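Local atomic coordinates of histone-lysine N-methyltransferase, H3 lysine-9 specific SUVH6 (Arabidopsis thaliana, PDB entry 6A5K), a protein that catalyses H3K9 methylation of histones with S-adenosylmethionine as methyl donor and probably binds methylated non-CG DNA through its SRA domain. Residues I256-E261 and R363-R368; E261-K266 and I357-S362; I351-E356 and S377-Y382. The protein carries 1 engineered substitution. All coordinates share one frame; numbering follows the deposited sequence.

Contact 1. Residues I256-E261 and R363-R368; sequences ISAVNE and RGWGVR. With SAM (S-adenosylmethionine), chain F.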
loop_
_atom_site.group_PDB
_atom_site.type_symbol
_atom_site.label_atom_id
_atom_site.label_comp_id
_atom_site.label_asym_id
_atom_site.label_seq_id
_atom_site.Cartn_x
_atom_site.Cartn_y
_atom_site.Cartn_z
ATOM N N ILE A 256 -6.567 -0.997 -19.168
ATOM C CA ILE A 256 -6.979 -0.195 -18.027
ATOM C C ILE A 256 -8.414 0.259 -18.247
ATOM O O ILE A 256 -8.685 1.118 -19.080
ATOM C CB ILE A 256 -6.044 1.014 -17.816
ATOM C CG1 ILE A 256 -4.633 0.524 -17.471
ATOM C CG2 ILE A 256 -6.575 1.924 -16.707
ATOM C CD1 ILE A 256 -3.586 1.638 -17.352
ATOM N N SER A 257 -9.339 -0.342 -17.511
ATOM C CA SER A 257 -10.757 -0.097 -17.738
ATOM C C SER A 257 -11.247 1.150 -17.011
ATOM O O SER A 257 -10.538 1.725 -16.175
ATOM C CB SER A 257 -11.583 -1.308 -17.300
ATOM O OG SER A 257 -11.358 -1.596 -15.931
ATOM N N ALA A 258 -12.466 1.560 -17.339
ATOM C CA ALA A 258 -13.101 2.699 -16.691
ATOM C C ALA A 258 -14.481 2.311 -16.168
ATOM O O ALA A 258 -15.308 1.744 -16.896
ATOM C CB ALA A 258 -13.206 3.864 -17.649
ATOM N N VAL A 259 -14.724 2.630 -14.903
ATOM C CA VAL A 259 -15.980 2.295 -14.249
ATOM C C VAL A 259 -16.650 3.558 -13.712
ATOM O O VAL A 259 -16.012 4.391 -13.070
ATOM C CB VAL A 259 -15.760 1.285 -13.097
ATOM C CG1 VAL A 259 -17.053 1.047 -12.322
ATOM C CG2 VAL A 259 -15.202 -0.023 -13.636
ATOM N N ASN A 260 -17.937 3.711 -13.992
ATOM C CA ASN A 260 -18.688 4.844 -13.467
ATOM C C ASN A 260 -20.033 4.368 -12.928
ATOM O O ASN A 260 -20.919 3.992 -13.689
ATOM C CB ASN A 260 -18.886 5.912 -14.548
ATOM C CG ASN A 260 -19.512 7.193 -14.011
ATOM O OD1 ASN A 260 -20.077 7.219 -12.917
ATOM N ND2 ASN A 260 -19.415 8.265 -14.791
ATOM N N GLU A 261 -20.172 4.376 -11.611
ATOM C CA GLU A 261 -21.419 3.969 -10.978
ATOM C C GLU A 261 -22.099 5.171 -10.339
ATOM O O GLU A 261 -23.038 5.026 -9.559
ATOM C CB GLU A 261 -21.157 2.879 -9.938
ATOM C CG GLU A 261 -20.296 1.739 -10.457
ATOM C CD GLU A 261 -20.055 0.666 -9.416
ATOM O OE1 GLU A 261 -18.881 0.448 -9.046
ATOM O OE2 GLU A 261 -21.040 0.039 -8.971
ATOM N N ARG A 363 -14.598 14.377 -6.839
ATOM C CA ARG A 363 -13.266 14.670 -7.371
ATOM C C ARG A 363 -13.062 14.148 -8.789
ATOM O O ARG A 363 -11.932 13.884 -9.196
ATOM C CB ARG A 363 -12.186 14.093 -6.441
ATOM C CG ARG A 363 -12.115 14.785 -5.092
ATOM C CD ARG A 363 -11.176 14.063 -4.106
ATOM N NE ARG A 363 -11.405 12.617 -4.098
ATOM C CZ ARG A 363 -12.481 12.025 -3.592
ATOM N NH1 ARG A 363 -13.436 12.747 -3.033
ATOM N NH2 ARG A 363 -12.602 10.704 -3.656
ATOM N N GLY A 364 -14.154 14.022 -9.542
ATOM C CA GLY A 364 -14.086 13.516 -10.902
ATOM C C GLY A 364 -13.576 12.087 -10.981
ATOM O O GLY A 364 -13.945 11.234 -10.173
ATOM N N TRP A 365 -12.727 11.820 -11.965
ATOM C CA TRP A 365 -12.160 10.490 -12.135
ATOM C C TRP A 365 -10.929 10.305 -11.252
ATOM O O TRP A 365 -10.147 11.238 -11.064
ATOM C CB TRP A 365 -11.803 10.245 -13.603
ATOM C CG TRP A 365 -13.006 10.242 -14.504
ATOM C CD1 TRP A 365 -13.601 11.324 -15.080
ATOM C CD2 TRP A 365 -13.766 9.097 -14.911
ATOM N NE1 TRP A 365 -14.688 10.923 -15.828
ATOM C CE2 TRP A 365 -14.807 9.563 -15.740
ATOM C CE3 TRP A 365 -13.665 7.728 -14.653
ATOM C CZ2 TRP A 365 -15.740 8.702 -16.318
ATOM C CZ3 TRP A 365 -14.594 6.874 -15.230
ATOM C CH2 TRP A 365 -15.618 7.366 -16.052
ATOM N N GLY A 366 -10.778 9.100 -10.709
ATOM C CA GLY A 366 -9.605 8.718 -9.940
ATOM C C GLY A 366 -9.091 7.349 -10.357
ATOM O O GLY A 366 -9.597 6.752 -11.313
ATOM N N VAL A 367 -8.098 6.841 -9.627
ATOM C CA VAL A 367 -7.442 5.578 -9.969
ATOM C C VAL A 367 -7.522 4.589 -8.816
ATOM O O VAL A 367 -7.315 4.964 -7.667
ATOM C CB VAL A 367 -5.945 5.792 -10.338
ATOM C CG1 VAL A 367 -5.268 4.457 -10.637
ATOM C CG2 VAL A 367 -5.801 6.741 -11.527
ATOM N N ARG A 368 -7.843 3.332 -9.118
ATOM C CA ARG A 368 -7.749 2.278 -8.109
ATOM C C ARG A 368 -7.209 0.994 -8.731
ATOM O O ARG A 368 -7.060 0.895 -9.955
ATOM C CB ARG A 368 -9.113 2.016 -7.445
ATOM C CG ARG A 368 -10.180 1.486 -8.414
ATOM C CD ARG A 368 -11.568 1.451 -7.759
ATOM N NE ARG A 368 -12.613 1.093 -8.721
ATOM C CZ ARG A 368 -13.903 1.347 -8.538
ATOM N NH1 ARG A 368 -14.307 1.960 -7.431
ATOM N NH2 ARG A 368 -14.789 0.991 -9.462
HETATM N N SAM F . -10.034 14.010 -11.039
HETATM C CA SAM F . -9.285 14.257 -12.285
HETATM C C SAM F . -10.083 13.936 -13.550
HETATM O O SAM F . -9.537 13.967 -14.663
HETATM O OXT SAM F . -11.277 13.631 -13.489
HETATM C CB SAM F . -7.975 13.471 -12.287
HETATM C CG SAM F . -6.916 14.158 -11.436
HETATM S SD SAM F . -6.462 15.707 -12.252
HETATM C CE SAM F . -4.700 15.433 -12.382
HETATM C "C5'" SAM F . -6.432 16.938 -10.939
HETATM C "C4'" SAM F . -7.813 17.521 -10.718
HETATM O "O4'" SAM F . -8.622 16.586 -10.015
HETATM C "C3'" SAM F . -7.750 18.771 -9.862
HETATM O "O3'" SAM F . -7.585 19.923 -10.655
HETATM C "C2'" SAM F . -9.099 18.741 -9.192
HETATM O "O2'" SAM F . -10.051 19.229 -10.111
HETATM C "C1'" SAM F . -9.364 17.262 -9.021
HETATM N N9 SAM F . -8.901 16.822 -7.687
HETATM C C8 SAM F . -7.891 15.941 -7.404
HETATM N N7 SAM F . -7.787 15.816 -6.054
HETATM C C5 SAM F . -8.710 16.621 -5.475
HETATM C C6 SAM F . -9.043 16.884 -4.150
HETATM N N6 SAM F . -8.394 16.291 -3.146
HETATM N N1 SAM F . -10.045 17.787 -3.873
HETATM C C2 SAM F . -10.731 18.408 -4.899
HETATM N N3 SAM F . -10.405 18.137 -6.214
HETATM C C4 SAM F . -9.418 17.255 -6.497
HETATM O O HOH W 1 -17.202 2.219 -8.888
#
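W365 reaches past the intervening strand 355-359 to pack on A258, V259 and N260. With CG anti to the carbonyl carbon (chi1 -64°), the indole brings its six-membered ring to them: CZ3 lies 3.6 Å from V259 O and 4.1 Å from A258 CB, and CH2 3.9 Å from N260 CB. The N260 amide stands nearly upright to the indole (82° between planes), its ND2 hydrogen-bonded to D263 and E265. The extended R368 crosses V259 at about a right angle, its edge atom NH2 3.6 Å from V259 CG1.

Charge plays a looser part. E261 OE1 is 4.1 Å from R368 NH2, beyond a salt bridge; NH2 gives a hydrogen bond to a water at the guanidinium edge (2.8 Å to the water O), whose further link to OE1 is too short to trust. The firm partner of R368 is E356, bridged through NE.

Cofactor bonds use the backbone. W365 N donates to SAM OXT (2.8 Å, 154°), and SAM N donates to W365 O at 2.8 Å. A side chain on G364 would collide with OXT. This is the GXG motif of SET domains, here G364-W365-G366, lining the S-adenosylmethionine pocket.

Contact 2. Residues E261-K266 and I357-S362; sequences EIDDEK and IFKTKS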
loop_
_atom_site.group_PDB
_atom_site.type_symbol
_atom_site.label_atom_id
_atom_site.label_comp_id
_atom_site.label_asym_id
_atom_site.label_seq_id
_atom_site.Cartn_x
_atom_site.Cartn_y
_atom_site.Cartn_z
ATOM N N GLU A 261 -20.172 4.376 -11.611
ATOM C CA GLU A 261 -21.419 3.969 -10.978
ATOM C C GLU A 261 -22.099 5.171 -10.339
ATOM O O GLU A 261 -23.038 5.026 -9.559
ATOM C CB GLU A 261 -21.157 2.879 -9.938
ATOM C CG GLU A 261 -20.296 1.739 -10.457
ATOM C CD GLU A 261 -20.055 0.666 -9.416
ATOM O OE1 GLU A 261 -18.881 0.448 -9.046
ATOM O OE2 GLU A 261 -21.040 0.039 -8.971
ATOM N N ILE A 262 -21.619 6.358 -10.688
ATOM C CA ILE A 262 -22.094 7.598 -10.085
ATOM C C ILE A 262 -23.035 8.353 -11.018
ATOM O O ILE A 262 -24.113 8.789 -10.615
ATOM C CB ILE A 262 -20.920 8.524 -9.710
ATOM C CG1 ILE A 262 -19.954 7.813 -8.753
ATOM C CG2 ILE A 262 -21.436 9.821 -9.106
ATOM C CD1 ILE A 262 -20.630 7.227 -7.526
ATOM N N ASP A 263 -22.613 8.512 -12.267
ATOM C CA ASP A 263 -23.390 9.250 -13.261
ATOM C C ASP A 263 -23.241 8.622 -14.649
ATOM O O ASP A 263 -22.860 7.456 -14.769
ATOM C CB ASP A 263 -22.965 10.723 -13.274
ATOM C CG ASP A 263 -21.457 10.897 -13.358
ATOM O OD1 ASP A 263 -20.827 10.255 -14.221
ATOM O OD2 ASP A 263 -20.898 11.660 -12.537
ATOM N N ASP A 264 -23.538 9.394 -15.688
ATOM C CA ASP A 264 -23.526 8.868 -17.051
ATOM C C ASP A 264 -22.283 9.300 -17.829
ATOM O O ASP A 264 -22.126 8.960 -19.001
ATOM C CB ASP A 264 -24.791 9.305 -17.794
ATOM C CG ASP A 264 -26.060 8.829 -17.113
ATOM O OD1 ASP A 264 -26.094 7.660 -16.670
ATOM O OD2 ASP A 264 -27.022 9.622 -17.019
ATOM N N GLU A 265 -21.403 10.038 -17.159
ATOM C CA GLU A 265 -20.164 10.533 -17.756
ATOM C C GLU A 265 -19.255 9.416 -18.271
ATOM O O GLU A 265 -19.120 8.371 -17.642
ATOM C CB GLU A 265 -19.398 11.371 -16.733
ATOM C CG GLU A 265 -19.202 12.827 -17.088
ATOM C CD GLU A 265 -18.554 13.598 -15.952
ATOM O OE1 GLU A 265 -19.265 13.906 -14.969
ATOM O OE2 GLU A 265 -17.336 13.875 -16.029
ATOM N N LYS A 266 -18.639 9.642 -19.426
ATOM C CA LYS A 266 -17.623 8.737 -19.952
ATOM C C LYS A 266 -16.267 9.383 -19.709
ATOM O O LYS A 266 -16.210 10.582 -19.436
ATOM C CB LYS A 266 -17.857 8.449 -21.440
ATOM C CG LYS A 266 -18.753 7.241 -21.700
ATOM C CD LYS A 266 -20.170 7.486 -21.203
ATOM C CE LYS A 266 -21.076 6.296 -21.462
ATOM N NZ LYS A 266 -22.470 6.581 -21.026
ATOM N N ILE A 357 -9.546 3.247 -13.910
ATOM C CA ILE A 357 -10.038 4.543 -13.466
ATOM C C ILE A 357 -11.528 4.442 -13.173
ATOM O O ILE A 357 -12.240 3.594 -13.732
ATOM C CB ILE A 357 -9.773 5.678 -14.485
ATOM C CG1 ILE A 357 -10.601 5.499 -15.765
ATOM C CG2 ILE A 357 -8.280 5.783 -14.793
ATOM C CD1 ILE A 357 -10.558 6.717 -16.679
ATOM N N PHE A 358 -11.996 5.295 -12.270
ATOM C CA PHE A 358 -13.377 5.213 -11.834
ATOM C C PHE A 358 -13.897 6.585 -11.439
ATOM O O PHE A 358 -13.122 7.481 -11.110
ATOM C CB PHE A 358 -13.516 4.236 -10.659
ATOM C CG PHE A 358 -12.951 4.757 -9.366
ATOM C CD1 PHE A 358 -11.582 4.743 -9.133
ATOM C CD2 PHE A 358 -13.791 5.266 -8.383
ATOM C CE1 PHE A 358 -11.060 5.230 -7.937
ATOM C CE2 PHE A 358 -13.279 5.751 -7.196
ATOM C CZ PHE A 358 -11.907 5.739 -6.975
ATOM N N LYS A 359 -15.214 6.743 -11.457
ATOM C CA LYS A 359 -15.798 8.030 -11.110
ATOM C C LYS A 359 -16.065 8.168 -9.611
ATOM O O LYS A 359 -16.688 7.301 -8.989
ATOM C CB LYS A 359 -17.099 8.252 -11.886
ATOM C CG LYS A 359 -17.585 9.692 -11.864
ATOM C CD LYS A 359 -16.571 10.617 -12.508
ATOM C CE LYS A 359 -17.246 11.750 -13.268
ATOM N NZ LYS A 359 -18.263 12.474 -12.453
ATOM N N THR A 360 -15.582 9.265 -9.039
ATOM C CA THR A 360 -15.845 9.594 -7.643
ATOM C C THR A 360 -17.019 10.554 -7.601
ATOM O O THR A 360 -17.428 11.068 -8.639
ATOM C CB THR A 360 -14.636 10.253 -6.956
ATOM O OG1 THR A 360 -14.447 11.564 -7.501
ATOM C CG2 THR A 360 -13.375 9.429 -7.148
ATOM N N LYS A 361 -17.547 10.817 -6.409
ATOM C CA LYS A 361 -18.664 11.748 -6.295
ATOM C C LYS A 361 -18.236 13.220 -6.356
ATOM O O LYS A 361 -18.965 14.055 -6.892
ATOM C CB LYS A 361 -19.440 11.494 -4.998
ATOM C CG LYS A 361 -20.002 10.086 -4.874
ATOM C CD LYS A 361 -20.903 9.969 -3.658
ATOM C CE LYS A 361 -20.631 8.694 -2.891
ATOM N NZ LYS A 361 -19.177 8.531 -2.605
ATOM N N SER A 362 -17.065 13.550 -5.814
ATOM C CA SER A 362 -16.699 14.961 -5.707
ATOM C C SER A 362 -15.356 15.348 -6.338
ATOM O O SER A 362 -15.022 16.532 -6.386
ATOM C CB SER A 362 -16.712 15.388 -4.233
ATOM O OG SER A 362 -15.676 14.778 -3.489
HETATM O O HOH W 2 -17.830 5.052 -10.069
#
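K359 NZ is gripped by two carboxylates, D263 and E265, in a salt-bridge network built on an Asx turn, where the loop after strand 257-259 folds over the end of strand 355-359. D263 OD2 receives K359 NZ at 2.8 Å on its syn lone pair; E265 OE1 receives it at 3.1 Å from above the carboxylate plane (57° out of it). The lysine leaves the strand with CG anti to the backbone N (chi1 -165°), then bends repeatedly, which brings CE alongside the E265 carboxylate.

The other oxygen of D263, OD1, is also occupied: it accepts from E265 N at 3.0 Å (145°), closing the Asx turn, and from N260 ND2. N260 ND2 also donates to E265 O, while N260 OD1 takes the N-H of I262. A leucine in place of K359 would probably leave the carboxylates of D263 and E265 facing each other without their shared cation, and the loop less firmly held to the strand. T360 points away from the loop, and its OG1 is hydrogen-bonded to R363 N and G364 O.

I262 supplies the apolar part: its side chain crosses that of K361 at about a right angle, I262 CD1 3.9 Å from K361 CG, and its CG1 rests 3.3 Å from K359 O. That carbonyl is not left to carbon alone: a water donates to K359 O at 2.7 Å and accepts from E261 N at 2.9 Å.

Contact 3. Residues I351-E356 and S377-Y382; sequences IKLPLE and SFICEY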
loop_
_atom_site.group_PDB
_atom_site.type_symbol
_atom_site.label_atom_id
_atom_site.label_comp_id
_atom_site.label_asym_id
_atom_site.label_seq_id
_atom_site.Cartn_x
_atom_site.Cartn_y
_atom_site.Cartn_z
ATOM N N ILE A 351 4.146 -0.984 -15.694
ATOM C CA ILE A 351 3.013 -1.352 -14.844
ATOM C C ILE A 351 2.859 -2.868 -14.720
ATOM O O ILE A 351 2.900 -3.583 -15.719
ATOM C CB ILE A 351 1.705 -0.743 -15.387
ATOM C CG1 ILE A 351 1.811 0.781 -15.431
ATOM C CG2 ILE A 351 0.514 -1.172 -14.539
ATOM C CD1 ILE A 351 0.643 1.459 -16.108
ATOM N N LYS A 352 2.699 -3.356 -13.490
ATOM C CA LYS A 352 2.471 -4.779 -13.249
ATOM C C LYS A 352 1.101 -5.018 -12.604
ATOM O O LYS A 352 0.557 -6.121 -12.667
ATOM C CB LYS A 352 3.570 -5.363 -12.356
ATOM C CG LYS A 352 4.957 -5.391 -12.980
ATOM C CD LYS A 352 4.944 -6.131 -14.304
ATOM C CE LYS A 352 6.268 -5.968 -15.036
ATOM N NZ LYS A 352 6.263 -6.685 -16.342
ATOM N N LEU A 353 0.552 -3.981 -11.979
ATOM C CA LEU A 353 -0.721 -4.092 -11.265
ATOM C C LEU A 353 -1.923 -3.841 -12.172
ATOM O O LEU A 353 -1.834 -3.071 -13.127
ATOM C CB LEU A 353 -0.748 -3.107 -10.097
ATOM C CG LEU A 353 0.311 -3.325 -9.022
ATOM C CD1 LEU A 353 0.393 -2.097 -8.096
ATOM C CD2 LEU A 353 -0.026 -4.578 -8.247
ATOM N N PRO A 354 -3.061 -4.487 -11.867
ATOM C CA PRO A 354 -4.295 -4.251 -12.628
ATOM C C PRO A 354 -4.986 -2.951 -12.207
ATOM O O PRO A 354 -5.743 -2.931 -11.236
ATOM C CB PRO A 354 -5.152 -5.474 -12.290
ATOM C CG PRO A 354 -4.698 -5.884 -10.932
ATOM C CD PRO A 354 -3.228 -5.539 -10.848
ATOM N N LEU A 355 -4.716 -1.874 -12.935
ATOM C CA LEU A 355 -5.299 -0.575 -12.614
ATOM C C LEU A 355 -6.588 -0.323 -13.385
ATOM O O LEU A 355 -6.812 -0.889 -14.461
ATOM C CB LEU A 355 -4.304 0.551 -12.906
ATOM C CG LEU A 355 -2.930 0.439 -12.246
ATOM C CD1 LEU A 355 -2.059 1.623 -12.629
ATOM C CD2 LEU A 355 -3.067 0.335 -10.728
ATOM N N GLU A 356 -7.435 0.527 -12.816
ATOM C CA GLU A 356 -8.608 1.030 -13.520
ATOM C C GLU A 356 -8.910 2.450 -13.051
ATOM O O GLU A 356 -8.533 2.832 -11.937
ATOM C CB GLU A 356 -9.816 0.111 -13.303
ATOM C CG GLU A 356 -10.556 0.313 -11.995
ATOM C CD GLU A 356 -11.747 -0.627 -11.846
ATOM O OE1 GLU A 356 -11.948 -1.492 -12.730
ATOM O OE2 GLU A 356 -12.488 -0.501 -10.848
ATOM N N SER A 377 5.343 -1.185 -3.300
ATOM C CA SER A 377 5.171 -1.570 -4.705
ATOM C C SER A 377 5.188 -0.365 -5.639
ATOM O O SER A 377 4.644 0.689 -5.314
ATOM C CB SER A 377 3.860 -2.332 -4.915
ATOM O OG SER A 377 3.828 -3.521 -4.159
ATOM N N PHE A 378 5.804 -0.544 -6.805
ATOM C CA PHE A 378 5.696 0.412 -7.899
ATOM C C PHE A 378 4.283 0.392 -8.477
ATOM O O PHE A 378 3.707 -0.677 -8.696
ATOM C CB PHE A 378 6.728 0.093 -8.990
ATOM C CG PHE A 378 6.553 0.891 -10.255
ATOM C CD1 PHE A 378 6.684 2.269 -10.246
ATOM C CD2 PHE A 378 6.276 0.256 -11.459
ATOM C CE1 PHE A 378 6.534 3.003 -11.411
ATOM C CE2 PHE A 378 6.128 0.981 -12.627
ATOM C CZ PHE A 378 6.259 2.360 -12.606
ATOM N N ILE A 379 3.727 1.575 -8.719
ATOM C CA ILE A 379 2.381 1.696 -9.276
ATOM C C ILE A 379 2.446 1.991 -10.771
ATOM O O ILE A 379 2.107 1.158 -11.605
ATOM C CB ILE A 379 1.567 2.826 -8.596
ATOM C CG1 ILE A 379 1.619 2.709 -7.064
ATOM C CG2 ILE A 379 0.128 2.835 -9.136
ATOM C CD1 ILE A 379 1.133 1.360 -6.526
ATOM N N CYS A 380 2.895 3.198 -11.091
ATOM C CA CYS A 380 2.990 3.656 -12.472
ATOM C C CYS A 380 3.855 4.900 -12.518
ATOM O O CYS A 380 4.209 5.453 -11.481
ATOM C CB CYS A 380 1.603 3.962 -13.057
ATOM S SG CYS A 380 0.778 5.367 -12.262
ATOM N N GLU A 381 4.180 5.333 -13.731
ATOM C CA GLU A 381 4.895 6.585 -13.963
ATOM C C GLU A 381 3.902 7.714 -14.206
ATOM O O GLU A 381 2.778 7.465 -14.631
ATOM C CB GLU A 381 5.839 6.443 -15.168
ATOM C CG GLU A 381 6.717 7.660 -15.449
ATOM C CD GLU A 381 7.833 7.369 -16.443
ATOM O OE1 GLU A 381 7.891 6.238 -16.968
ATOM O OE2 GLU A 381 8.655 8.273 -16.701
ATOM N N TYR A 382 4.308 8.952 -13.931
ATOM C CA TYR A 382 3.562 10.096 -14.445
ATOM C C TYR A 382 4.093 10.416 -15.833
ATOM O O TYR A 382 5.155 11.018 -15.977
ATOM C CB TYR A 382 3.676 11.318 -13.525
ATOM C CG TYR A 382 2.622 12.363 -13.823
ATOM C CD1 TYR A 382 2.804 13.299 -14.837
ATOM C CD2 TYR A 382 1.441 12.407 -13.096
ATOM C CE1 TYR A 382 1.833 14.247 -15.120
ATOM C CE2 TYR A 382 0.466 13.350 -13.372
ATOM C CZ TYR A 382 0.670 14.267 -14.386
ATOM O OH TYR A 382 -0.299 15.205 -14.659
HETATM O O HOH W 3 2.197 -1.570 -11.435
#
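I351, L353 and L355 pack against I379 and C380, with F378 at the side; their side-chain carbons rest on side chains and on backbone carbonyls alike. I351 CG1 lies 4.0 Å from C380 CB and 3.9 Å from I379 O, so it spans side chain and backbone. L353 CD1 does likewise, 3.9 Å from I379 CD1 and 3.7 Å from F378 O. L355 CD1 touches more loosely, 4.3 Å from I379 CG2 and 4.4 Å from C380 CB. The F378 ring, carried with CG anti to the backbone N (chi1 171°), turns the CE2 edge toward I351 N, while C380 N lies over one of its faces, offset toward the rim.

Polar backbone atoms between the segments are joined by one water. It accepts from K352 N at 2.8 Å and donates to I379 O at 2.7 Å, with a longer bond to F378 O; in this way it ties the loop to the strand.

Further out, L353 and L355 also touch C369 of strand 365-369, and F378 also touches T347 and M479. I379 and C380 both form backbone bonds with F480 of strand 477-482. Together with the backbone of I379 (phi -101°, psi -70°), this is consistent with a classic beta bulge, which would help explain why both residues can meet L355. The SET fold is a set of small beta-sheets, and here the lead-in to strand 355-359 of one packs on the edge strand 378-381 of another.

How the contacts relate
The segments come along the chain in the order 256-261, 261-266, 351-356, 357-362, 363-368, 377-382. Contact 2 is nested within the loop closed by contact 1, while contact 3 crosses both. Contacts 1 and 2 share E261 and have centres about 6 Å apart; the centre of contact 3 lies about 15 Å from the first and about 21 Å from the second. Strand 355-359 is the common element: it runs from contact 3 into contact 2 and sits between strands 257-259 and 365-369 of contact 1. One mixed sheet unites pre-SET and SET segments, placing the cofactor-binding start of strand 365-369 beside a surface loop at one end and the four-stranded sheet edged by strand 378-381 at the other.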